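Local coordinates for protein multiheme cytochrome cf (Carboxydothermus ferrireducens DSM 11255, PDB 6QVM) that sits in the cell's S-layer and probably carries electrons along its covalently bound c-type hemes to insoluble extracellular Fe(III), at residues 540-545 / 658-663; 517-522 / 651-656; 504-509 / 529-534. One frame throughout, in Å; residues are numbered along the deposited sequence.

Contact 1 (540-545 / 658-663); sequences VYNPMG and IHNTAL. With HEC (heme c), chain N; NGA (2-acetamido-2-deoxy-beta-D-galactopyranose), chain C.
Ile658 meets Met544 loosely, CG2 lying 4.5 Å from Met544 CE, and both touch the same heme c. One water donates to Ile658 O and Asn542 OD1 and accepts from Thr661 N. His659 binds the heme iron through NE2 at 1.9 Å, its ND1 bonds Asp653 OD1, and His553 supplies the other axial ligand. Met544 SD and His599 ligate a second heme iron. The contact thus joins a bis-histidine heme to a His/Met heme, both axial pairings known from multiheme cytochromes c. Asn660 N-caps helix 661-672: its OD1 accepts from Leu663 N, which comes from above the carbonyl plane. Asn660 ND2 gives Val540 O a weak bond of 3.3 Å and also bonds Val522 O. The amide of Asn660 stacks on that of Asn542, their planes 8° apart. With CG anti to the backbone N (chi1 -178°), Asn542 reaches this stack, while its OD1 closes an Asx turn with Met544 N. Thr661 splits its branches, CG2 on Met544 CE at 3.6 Å and OG1 beside Pro543 CG at 3.4 Å. Ala662 CB packs on Pro543 CG. Leu663 CD1 touches CG2 of Val540 at 3.8 Å, whose neighbour Tyr541 carries an O-linked N-acetylgalactosamine on OH.

Contact 2 (517-522 / 651-656); sequences HPQKEV and AADASH. With HEC (heme c), chain K.
Gln519 bends at chi2 (86°), which brings NE2 within bonding distance of Asp653 O. In Asp653 the carboxylate carbon stands opposite the backbone N across the CA–CB bond (chi1 174°), and this carries the carboxylate over to Val522. The contact sets the first turn of helix 519-524 against the C-terminal part of helix 641-652 and the turn that follows it. It lies between two heme pockets of this multiheme cytochrome, and Gln519 belongs to both.

The polar link is Gln519 NE2 to Asp653 O, 2.9 Å long with an N-H...O angle of 155°. The oxygen lies near the plane of the glutamine amide. The donor, in contrast, sits well above the plane of the Asp653 carbonyl. Pro518, at the N-cap position, presses its ring on the opposing backbone: CD is 3.4 Å from Asp653 N and 3.8 Å from Ala652 CB.

The Asp653 carboxylate is buried and has several partners. OD1 rests against Val522 CB at 3.3 Å and accepts a hydrogen bond from His659 ND1. Asp653 is therefore a second-shell residue: it probably helps fix the rotation of His659, an axial heme ligand. OD2 takes the hydroxyl of Ser655 in the same turn. Ser655 OG in turn accepts from the backbone N of His659.

His517 ND1 is bonded to Thr502 O. The CA–CB bond of His517 is directed away from 651-656, and one face of its ring lies against a heme c, with C1D of that heme 3.4 Å from His517 NE2.

Contact 3 (504-509 / 529-534); sequences EGFTAT and ASFTAL
Thr507 and Ala508 run past the short 3-10 turn 529-531, in a segment that is itself neither helix nor strand. The CA atoms of Thr507 and Ser530 are 5.7 Å apart, and those of Ala508 and Phe531 are 5.6 Å apart. The two backbones are joined by way of a side chain: Ala508 N donates to Ser530 OG at 3.1 Å, with an N-H...O angle of 146°. The same hydroxyl oxygen lies 3.2 Å from Thr507 CB, so Ser530 fits closely beside the threonine.

Phe531 fills the middle of the contact. One face of its ring receives Ala508 CA, offset toward the rim, and its CE1 comes to 3.6 Å from Ala508 N. The carbonyl oxygen of Phe506 lies in plane at the edge of the Phe531 ring. Phe506 has CG between its backbone N and carbonyl carbon (chi1 76°), which brings CE2 of its ring up against Phe531. The two rings meet rim to rim with planes at 71°, Phe506 CE2 being 3.5 Å from Phe531 CZ. Neither ring lies over the other. Ala508 CB adds an apolar touch to Leu534 CD1 at 3.6 Å.

With an alanine in place of Phe531, the backbone at Ala508 would probably lose its cover and the Phe506 ring would be freer to turn.

Both phenylalanines also pack on Ile649, and Phe531 on Leu646. The result is a small apolar cluster where two loops meet helix 641-652, just past the CXXCH heme-attachment motif that ends at His501.

Following the chain, 504-509 comes first. Contact 3 closes a short loop on 529-534, and this loop contains segment 517-522, the first half of contact 2, which leads into helix 519-524. Contacts 2 and 3 therefore cross, and Glu521 touches Phe506 between them. Segment 540-545 then opens contact 1, after contact 3 has closed. More than a hundred residues later 651-656 closes contact 2, and 658-663 closes contact 1. These two long loops also cross. They meet where His659 and Asn660 of contact 1 reach Asp653 and Val522 of contact 2. Contacts 1 and 2 tie this region to the end of helix 641-652 and the start of helix 661-672, while contact 3 folds the region on itself.

Contact 1 (540-545 / 658-663)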
loop_
_atom_site.group_PDB
_atom_site.type_symbol
_atom_site.label_atom_id
_atom_site.label_comp_id
_atom_site.label_asym_id
_atom_site.label_seq_id
_atom_site.Cartn_x
_atom_site.Cartn_y
_atom_site.Cartn_z
ATOM N N VAL A 540 -18.679 35.529 4.032
ATOM C CA VAL A 540 -19.443 35.549 5.272
ATOM C C VAL A 540 -18.777 34.544 6.204
ATOM O O VAL A 540 -18.913 33.328 6.028
ATOM C CB VAL A 540 -20.927 35.226 5.052
ATOM C CG1 VAL A 540 -21.694 35.296 6.367
ATOM C CG2 VAL A 540 -21.533 36.174 4.025
ATOM N N TYR A 541 -18.047 35.053 7.194
ATOM C CA TYR A 541 -17.263 34.188 8.066
ATOM C C TYR A 541 -18.180 33.280 8.882
ATOM O O TYR A 541 -19.191 33.723 9.435
ATOM C CB TYR A 541 -16.362 35.027 8.976
ATOM C CG TYR A 541 -15.250 35.780 8.253
ATOM C CD1 TYR A 541 -14.066 35.144 7.892
ATOM C CD2 TYR A 541 -15.382 37.129 7.943
ATOM C CE1 TYR A 541 -13.050 35.833 7.233
ATOM C CE2 TYR A 541 -14.371 37.825 7.283
ATOM C CZ TYR A 541 -13.206 37.173 6.929
ATOM O OH TYR A 541 -12.198 37.865 6.274
ATOM N N ASN A 542 -17.817 32.001 8.937
ATOM C CA ASN A 542 -18.651 30.961 9.533
ATOM C C ASN A 542 -18.471 30.940 11.049
ATOM O O ASN A 542 -17.356 30.705 11.525
ATOM C CB ASN A 542 -18.270 29.613 8.922
ATOM C CG ASN A 542 -19.115 28.448 9.428
ATOM O OD1 ASN A 542 -19.761 28.514 10.478
ATOM N ND2 ASN A 542 -19.096 27.358 8.670
ATOM N N PRO A 543 -19.530 31.159 11.836
ATOM C CA PRO A 543 -19.370 31.158 13.303
ATOM C C PRO A 543 -18.839 29.847 13.860
ATOM O O PRO A 543 -18.224 29.852 14.933
ATOM C CB PRO A 543 -20.790 31.450 13.811
ATOM C CG PRO A 543 -21.456 32.143 12.673
ATOM C CD PRO A 543 -20.904 31.496 11.435
ATOM N N MET A 544 -19.062 28.726 13.175
ATOM C CA MET A 544 -18.485 27.447 13.565
ATOM C C MET A 544 -17.331 27.053 12.652
ATOM O O MET A 544 -17.024 25.865 12.522
ATOM C CB MET A 544 -19.560 26.358 13.594
ATOM C CG MET A 544 -20.449 26.434 14.826
ATOM S SD MET A 544 -21.756 25.204 14.900
ATOM C CE MET A 544 -23.123 26.123 14.206
ATOM N N GLY A 545 -16.671 28.036 12.037
ATOM C CA GLY A 545 -15.610 27.795 11.070
ATOM C C GLY A 545 -14.321 27.252 11.654
ATOM O O GLY A 545 -13.451 26.824 10.887
ATOM N N ILE A 658 -26.436 24.419 9.361
ATOM C CA ILE A 658 -25.361 24.228 10.328
ATOM C C ILE A 658 -24.003 24.519 9.696
ATOM O O ILE A 658 -23.105 25.052 10.359
ATOM C CB ILE A 658 -25.424 22.807 10.917
ATOM C CG1 ILE A 658 -26.705 22.630 11.736
ATOM C CG2 ILE A 658 -24.207 22.528 11.780
ATOM C CD1 ILE A 658 -26.726 23.455 13.004
ATOM N N HIS A 659 -23.826 24.196 8.414
ATOM C CA HIS A 659 -22.558 24.457 7.740
ATOM C C HIS A 659 -22.152 25.927 7.772
ATOM O O HIS A 659 -20.979 26.230 7.523
ATOM C CB HIS A 659 -22.628 23.968 6.287
ATOM C CG HIS A 659 -22.612 22.474 6.151
ATOM N ND1 HIS A 659 -22.858 21.827 4.960
ATOM C CD2 HIS A 659 -22.386 21.500 7.066
ATOM C CE1 HIS A 659 -22.778 20.520 5.144
ATOM N NE2 HIS A 659 -22.491 20.295 6.413
ATOM N N ASN A 660 -23.087 26.840 8.044
ATOM C CA ASN A 660 -22.792 28.261 8.190
ATOM C C ASN A 660 -24.041 28.986 8.670
ATOM O O ASN A 660 -24.848 29.442 7.854
ATOM C CB ASN A 660 -22.296 28.874 6.876
ATOM C CG ASN A 660 -21.591 30.209 7.088
ATOM O OD1 ASN A 660 -21.828 30.904 8.077
ATOM N ND2 ASN A 660 -20.715 30.567 6.162
ATOM N N THR A 661 -24.205 29.098 9.995
ATOM C CA THR A 661 -25.440 29.655 10.544
ATOM C C THR A 661 -25.653 31.093 10.082
ATOM O O THR A 661 -26.790 31.509 9.827
ATOM C CB THR A 661 -25.429 29.582 12.071
ATOM O OG1 THR A 661 -24.221 30.181 12.563
ATOM C CG2 THR A 661 -25.528 28.142 12.536
ATOM N N ALA A 662 -24.570 31.859 9.947
ATOM C CA ALA A 662 -24.693 33.273 9.605
ATOM C C ALA A 662 -24.976 33.476 8.121
ATOM O O ALA A 662 -25.794 34.327 7.751
ATOM C CB ALA A 662 -23.427 34.024 10.015
ATOM N N LEU A 663 -24.314 32.706 7.255
ATOM C CA LEU A 663 -24.673 32.747 5.841
ATOM C C LEU A 663 -26.098 32.258 5.624
ATOM O O LEU A 663 -26.772 32.709 4.693
ATOM C CB LEU A 663 -23.692 31.914 5.011
ATOM C CG LEU A 663 -23.920 31.941 3.496
ATOM C CD1 LEU A 663 -23.869 33.373 2.997
ATOM C CD2 LEU A 663 -22.903 31.077 2.769
HETATM FE FE HEC N . -21.723 18.650 7.045
HETATM C CHA HEC N . -24.830 17.456 6.307
HETATM C CHB HEC N . -20.648 17.724 3.850
HETATM C CHC HEC N . -18.749 20.183 7.579
HETATM C CHD HEC N . -22.621 19.193 10.351
HETATM N NA HEC N . -22.552 17.757 5.397
HETATM C C1A HEC N . -23.865 17.336 5.324
HETATM C C2A HEC N . -24.065 16.742 4.016
HETATM C C3A HEC N . -22.916 16.809 3.341
HETATM C C4A HEC N . -21.945 17.450 4.193
HETATM C CMA HEC N . -22.682 16.281 1.912
HETATM C CAA HEC N . -25.383 16.136 3.504
HETATM C CBA HEC N . -25.473 14.760 4.131
HETATM C CGA HEC N . -26.895 14.287 4.087
HETATM O O1A HEC N . -27.419 13.879 5.154
HETATM O O2A HEC N . -27.501 14.318 2.987
HETATM N NB HEC N . -20.005 18.879 5.924
HETATM C C1B HEC N . -19.809 18.511 4.604
HETATM C C2B HEC N . -18.569 19.101 4.147
HETATM C C3B HEC N . -18.028 19.776 5.185
HETATM C C4B HEC N . -18.931 19.648 6.321
HETATM C CMB HEC N . -17.985 18.901 2.728
HETATM C CAB HEC N . -16.698 20.570 5.197
HETATM C CBB HEC N . -16.739 21.749 4.198
HETATM N NC HEC N . -20.855 19.488 8.673
HETATM C C1C HEC N . -19.605 20.081 8.659
HETATM C C2C HEC N . -19.334 20.606 9.983
HETATM C C3C HEC N . -20.417 20.374 10.754
HETATM C C4C HEC N . -21.383 19.647 9.943
HETATM C CMC HEC N . -18.059 21.389 10.372
HETATM C CAC HEC N . -20.615 20.748 12.249
HETATM C CBC HEC N . -20.613 22.280 12.449
HETATM N ND HEC N . -23.460 18.368 8.166
HETATM C C1D HEC N . -23.595 18.674 9.519
HETATM C C2D HEC N . -24.944 18.361 9.922
HETATM C C3D HEC N . -25.642 17.812 8.669
HETATM C C4D HEC N . -24.642 17.860 7.619
HETATM C CMD HEC N . -25.553 18.532 11.326
HETATM C CAD HEC N . -27.107 17.332 8.578
HETATM C CBD HEC N . -27.107 15.855 8.197
HETATM C CGD HEC N . -27.959 15.062 9.155
HETATM O O1D HEC N . -27.472 14.008 9.652
HETATM O O2D HEC N . -29.118 15.479 9.428
HETATM C C1 NGA C . -11.328 38.821 5.799
HETATM C C2 NGA C . -9.858 39.242 5.644
HETATM C C3 NGA C . -9.651 40.671 5.120
HETATM C C4 NGA C . -10.673 41.019 4.043
HETATM C C5 NGA C . -12.072 40.611 4.476
HETATM C C6 NGA C . -13.116 40.968 3.429
HETATM C C7 NGA C . -8.727 37.955 7.361
HETATM C C8 NGA C . -7.587 38.023 8.328
HETATM N N2 NGA C . -9.210 39.118 6.932
HETATM O O3 NGA C . -8.334 40.863 4.606
HETATM O O4 NGA C . -10.348 40.355 2.843
HETATM O O5 NGA C . -12.099 39.220 4.686
HETATM O O6 NGA C . -14.207 40.079 3.550
HETATM O O7 NGA C . -9.169 36.867 7.001
HETATM O O HOH W 1 -22.296 27.403 11.343
#

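Contact 2 (517-522 / 651-656)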
loop_
_atom_site.group_PDB
_atom_site.type_symbol
_atom_site.label_atom_id
_atom_site.label_comp_id
_atom_site.label_asym_id
_atom_site.label_seq_id
_atom_site.Cartn_x
_atom_site.Cartn_y
_atom_site.Cartn_z
ATOM N N HIS A 517 -24.803 20.056 -4.260
ATOM C CA HIS A 517 -23.822 19.856 -3.194
ATOM C C HIS A 517 -22.892 21.056 -3.056
ATOM O O HIS A 517 -21.725 20.994 -3.474
ATOM C CB HIS A 517 -23.014 18.575 -3.432
ATOM C CG HIS A 517 -22.883 18.197 -4.873
ATOM N ND1 HIS A 517 -21.945 18.759 -5.712
ATOM C CD2 HIS A 517 -23.581 17.316 -5.630
ATOM C CE1 HIS A 517 -22.065 18.236 -6.919
ATOM N NE2 HIS A 517 -23.052 17.358 -6.897
ATOM N N PRO A 518 -23.369 22.162 -2.493
ATOM C CA PRO A 518 -22.535 23.362 -2.420
ATOM C C PRO A 518 -21.875 23.523 -1.061
ATOM O O PRO A 518 -21.727 24.647 -0.572
ATOM C CB PRO A 518 -23.550 24.477 -2.677
ATOM C CG PRO A 518 -24.800 23.959 -1.997
ATOM C CD PRO A 518 -24.752 22.439 -2.064
ATOM N N GLN A 519 -21.507 22.403 -0.431
ATOM C CA GLN A 519 -21.039 22.451 0.951
ATOM C C GLN A 519 -19.769 23.282 1.093
ATOM O O GLN A 519 -19.622 24.032 2.064
ATOM C CB GLN A 519 -20.819 21.037 1.482
ATOM C CG GLN A 519 -22.101 20.319 1.870
ATOM C CD GLN A 519 -22.760 19.616 0.701
ATOM O OE1 GLN A 519 -22.120 19.354 -0.316
ATOM N NE2 GLN A 519 -24.046 19.306 0.841
ATOM N N LYS A 520 -18.836 23.158 0.145
ATOM C CA LYS A 520 -17.630 23.983 0.177
ATOM C C LYS A 520 -17.982 25.464 0.232
ATOM O O LYS A 520 -17.469 26.209 1.074
ATOM C CB LYS A 520 -16.752 23.688 -1.042
ATOM C CG LYS A 520 -15.580 24.656 -1.209
ATOM C CD LYS A 520 -14.724 24.306 -2.413
ATOM C CE LYS A 520 -13.507 25.214 -2.498
ATOM N NZ LYS A 520 -12.583 24.800 -3.590
ATOM N N GLU A 521 -18.881 25.902 -0.649
ATOM C CA GLU A 521 -19.191 27.324 -0.752
ATOM C C GLU A 521 -19.977 27.819 0.458
ATOM O O GLU A 521 -19.740 28.933 0.940
ATOM C CB GLU A 521 -19.955 27.598 -2.042
ATOM C CG GLU A 521 -19.124 27.427 -3.318
ATOM C CD GLU A 521 -18.908 25.973 -3.703
ATOM O OE1 GLU A 521 -18.035 25.702 -4.553
ATOM O OE2 GLU A 521 -19.616 25.100 -3.160
ATOM N N VAL A 522 -20.929 27.024 0.949
ATOM C CA VAL A 522 -21.668 27.415 2.148
ATOM C C VAL A 522 -20.733 27.468 3.348
ATOM O O VAL A 522 -20.712 28.447 4.103
ATOM C CB VAL A 522 -22.837 26.447 2.397
ATOM C CG1 VAL A 522 -23.467 26.705 3.769
ATOM C CG2 VAL A 522 -23.868 26.567 1.301
ATOM N N ALA A 651 -31.085 24.463 0.842
ATOM C CA ALA A 651 -31.670 23.139 0.664
ATOM C C ALA A 651 -30.670 22.123 0.121
ATOM O O ALA A 651 -30.604 20.995 0.618
ATOM C CB ALA A 651 -32.886 23.219 -0.262
ATOM N N ALA A 652 -29.889 22.497 -0.895
ATOM C CA ALA A 652 -28.922 21.562 -1.464
ATOM C C ALA A 652 -27.743 21.343 -0.523
ATOM O O ALA A 652 -27.194 20.236 -0.455
ATOM C CB ALA A 652 -28.444 22.060 -2.824
ATOM N N ASP A 653 -27.334 22.387 0.204
ATOM C CA ASP A 653 -26.318 22.222 1.240
ATOM C C ASP A 653 -26.722 21.138 2.232
ATOM O O ASP A 653 -25.872 20.412 2.757
ATOM C CB ASP A 653 -26.087 23.556 1.950
ATOM C CG ASP A 653 -25.154 23.436 3.140
ATOM O OD1 ASP A 653 -23.919 23.383 2.929
ATOM O OD2 ASP A 653 -25.662 23.409 4.285
ATOM N N ALA A 654 -28.020 21.034 2.516
ATOM C CA ALA A 654 -28.622 19.907 3.224
ATOM C C ALA A 654 -28.121 19.753 4.650
ATOM O O ALA A 654 -28.216 18.662 5.223
ATOM C CB ALA A 654 -28.409 18.594 2.460
ATOM N N SER A 655 -27.605 20.822 5.250
ATOM C CA SER A 655 -27.136 20.778 6.628
ATOM C C SER A 655 -28.068 21.503 7.584
ATOM O O SER A 655 -27.732 21.651 8.765
ATOM C CB SER A 655 -25.733 21.377 6.728
ATOM O OG SER A 655 -25.769 22.794 6.688
ATOM N N HIS A 656 -29.231 21.944 7.100
ATOM C CA HIS A 656 -30.150 22.778 7.874
ATOM C C HIS A 656 -29.450 24.044 8.364
ATOM O O HIS A 656 -29.700 24.533 9.469
ATOM C CB HIS A 656 -30.759 22.012 9.047
ATOM C CG HIS A 656 -31.251 20.647 8.686
ATOM N ND1 HIS A 656 -31.781 20.350 7.450
ATOM C CD2 HIS A 656 -31.284 19.496 9.396
ATOM C CE1 HIS A 656 -32.125 19.074 7.416
ATOM N NE2 HIS A 656 -31.836 18.534 8.586
HETATM FE FE HEC K . -23.178 13.469 -8.143
HETATM C CHA HEC K . -25.013 13.096 -5.220
HETATM C CHB HEC K . -25.775 12.034 -9.910
HETATM C CHC HEC K . -21.669 14.348 -11.137
HETATM C CHD HEC K . -20.576 14.878 -6.432
HETATM N NA HEC K . -25.039 12.720 -7.654
HETATM C C1A HEC K . -25.592 12.640 -6.386
HETATM C C2A HEC K . -26.887 11.991 -6.489
HETATM C C3A HEC K . -27.091 11.695 -7.788
HETATM C C4A HEC K . -25.935 12.150 -8.542
HETATM C CMA HEC K . -28.328 10.997 -8.396
HETATM C CAA HEC K . -27.831 11.703 -5.290
HETATM C CBA HEC K . -29.043 12.629 -5.387
HETATM C CGA HEC K . -29.627 12.945 -4.034
HETATM O O1A HEC K . -30.189 14.060 -3.890
HETATM O O2A HEC K . -29.538 12.099 -3.105
HETATM N NB HEC K . -23.632 13.243 -10.141
HETATM C C1B HEC K . -24.759 12.614 -10.648
HETATM C C2B HEC K . -24.690 12.672 -12.098
HETATM C C3B HEC K . -23.553 13.311 -12.437
HETATM C C4B HEC K . -22.875 13.686 -11.211
HETATM C CMB HEC K . -25.741 12.074 -13.064
HETATM C CAB HEC K . -23.030 13.604 -13.867
HETATM C CBB HEC K . -23.983 14.576 -14.595
HETATM N NC HEC K . -21.447 14.422 -8.681
HETATM C C1C HEC K . -21.012 14.679 -9.970
HETATM C C2C HEC K . -19.721 15.335 -9.899
HETATM C C3C HEC K . -19.438 15.549 -8.595
HETATM C C4C HEC K . -20.502 14.935 -7.811
HETATM C CMC HEC K . -18.950 15.834 -11.147
HETATM C CAC HEC K . -18.176 16.205 -7.975
HETATM C CBC HEC K . -17.949 17.653 -8.464
HETATM N ND HEC K . -22.847 13.895 -6.136
HETATM C C1D HEC K . -21.685 14.521 -5.681
HETATM C C2D HEC K . -21.821 14.748 -4.259
HETATM C C3D HEC K . -23.207 14.190 -3.872
HETATM C C4D HEC K . -23.769 13.686 -5.106
HETATM C CMD HEC K . -20.768 15.411 -3.345
HETATM C CAD HEC K . -23.882 14.168 -2.476
HETATM C CBD HEC K . -24.180 15.598 -2.032
HETATM C CGD HEC K . -25.358 15.665 -1.086
HETATM O O1D HEC K . -25.592 14.695 -0.312
HETATM O O2D HEC K . -26.062 16.711 -1.101
#

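Contact 3 (504-509 / 529-534)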
loop_
_atom_site.group_PDB
_atom_site.type_symbol
_atom_site.label_atom_id
_atom_site.label_comp_id
_atom_site.label_asym_id
_atom_site.label_seq_id
_atom_site.Cartn_x
_atom_site.Cartn_y
_atom_site.Cartn_z
ATOM N N GLU A 504 -19.575 25.003 -7.281
ATOM C CA GLU A 504 -18.641 25.658 -8.192
ATOM C C GLU A 504 -19.254 26.055 -9.531
ATOM O O GLU A 504 -19.473 25.209 -10.404
ATOM C CB GLU A 504 -17.425 24.761 -8.426
ATOM C CG GLU A 504 -16.443 25.312 -9.454
ATOM C CD GLU A 504 -15.613 26.485 -8.950
ATOM O OE1 GLU A 504 -16.010 27.148 -7.968
ATOM O OE2 GLU A 504 -14.551 26.744 -9.552
ATOM N N GLY A 505 -19.502 27.347 -9.710
ATOM C CA GLY A 505 -19.988 27.838 -10.982
ATOM C C GLY A 505 -21.388 28.410 -10.898
ATOM O O GLY A 505 -21.675 29.435 -11.524
ATOM N N PHE A 506 -22.258 27.755 -10.127
ATOM C CA PHE A 506 -23.641 28.190 -9.962
ATOM C C PHE A 506 -23.701 29.672 -9.623
ATOM O O PHE A 506 -22.903 30.171 -8.823
ATOM C CB PHE A 506 -24.326 27.371 -8.861
ATOM C CG PHE A 506 -23.926 27.766 -7.463
ATOM C CD1 PHE A 506 -22.827 27.187 -6.852
ATOM C CD2 PHE A 506 -24.653 28.714 -6.759
ATOM C CE1 PHE A 506 -22.458 27.552 -5.565
ATOM C CE2 PHE A 506 -24.292 29.081 -5.478
ATOM C CZ PHE A 506 -23.193 28.501 -4.877
ATOM N N THR A 507 -24.641 30.377 -10.244
ATOM C CA THR A 507 -24.757 31.814 -10.073
ATOM C C THR A 507 -26.086 32.156 -9.411
ATOM O O THR A 507 -26.875 31.278 -9.054
ATOM C CB THR A 507 -24.598 32.536 -11.413
ATOM O OG1 THR A 507 -25.503 31.969 -12.368
ATOM C CG2 THR A 507 -23.168 32.413 -11.925
ATOM N N ALA A 508 -26.312 33.460 -9.231
ATOM C CA ALA A 508 -27.507 33.931 -8.543
ATOM C C ALA A 508 -28.793 33.533 -9.259
ATOM O O ALA A 508 -29.863 33.564 -8.645
ATOM C CB ALA A 508 -27.449 35.450 -8.386
ATOM N N THR A 509 -28.715 33.167 -10.537
ATOM C CA THR A 509 -29.912 32.794 -11.280
ATOM C C THR A 509 -29.885 31.327 -11.695
ATOM O O THR A 509 -30.161 31.001 -12.854
ATOM C CB THR A 509 -30.066 33.686 -12.515
ATOM O OG1 THR A 509 -28.875 33.619 -13.308
ATOM C CG2 THR A 509 -30.314 35.134 -12.106
ATOM N N ALA A 529 -18.848 35.509 -7.200
ATOM C CA ALA A 529 -18.928 36.915 -7.580
ATOM C C ALA A 529 -20.362 37.342 -7.869
ATOM O O ALA A 529 -20.812 38.383 -7.383
ATOM C CB ALA A 529 -18.027 37.183 -8.784
ATOM N N SER A 530 -21.100 36.545 -8.650
ATOM C CA SER A 530 -22.423 36.951 -9.113
ATOM C C SER A 530 -23.430 37.150 -7.985
ATOM O O SER A 530 -24.536 37.627 -8.248
ATOM C CB SER A 530 -22.973 35.930 -10.114
ATOM O OG SER A 530 -23.604 34.862 -9.436
ATOM N N PHE A 531 -23.090 36.787 -6.749
ATOM C CA PHE A 531 -23.954 37.106 -5.620
ATOM C C PHE A 531 -23.639 38.468 -5.028
ATOM O O PHE A 531 -24.294 38.871 -4.056
ATOM C CB PHE A 531 -23.852 36.018 -4.551
ATOM C CG PHE A 531 -24.497 34.713 -4.958
ATOM C CD1 PHE A 531 -23.892 33.884 -5.889
ATOM C CD2 PHE A 531 -25.710 34.321 -4.418
ATOM C CE1 PHE A 531 -24.487 32.694 -6.271
ATOM C CE2 PHE A 531 -26.302 33.139 -4.789
ATOM C CZ PHE A 531 -25.694 32.322 -5.714
ATOM N N THR A 532 -22.666 39.179 -5.609
ATOM C CA THR A 532 -22.383 40.557 -5.229
ATOM C C THR A 532 -23.627 41.430 -5.328
ATOM O O THR A 532 -23.949 42.159 -4.380
ATOM C CB THR A 532 -21.229 41.110 -6.094
ATOM O OG1 THR A 532 -20.267 41.761 -5.260
ATOM C CG2 THR A 532 -21.697 42.077 -7.182
ATOM N N ALA A 533 -24.398 41.284 -6.414
ATOM C CA ALA A 533 -25.462 42.244 -6.680
ATOM C C ALA A 533 -26.572 42.131 -5.647
ATOM O O ALA A 533 -27.312 43.091 -5.421
ATOM C CB ALA A 533 -26.004 42.051 -8.104
ATOM N N LEU A 534 -26.664 40.982 -4.982
ATOM C CA LEU A 534 -27.762 40.680 -4.079
ATOM C C LEU A 534 -27.451 41.075 -2.644
ATOM O O LEU A 534 -28.231 40.754 -1.741
ATOM C CB LEU A 534 -28.117 39.187 -4.165
ATOM C CG LEU A 534 -28.628 38.661 -5.518
ATOM C CD1 LEU A 534 -27.546 38.575 -6.609
ATOM C CD2 LEU A 534 -29.300 37.313 -5.349
#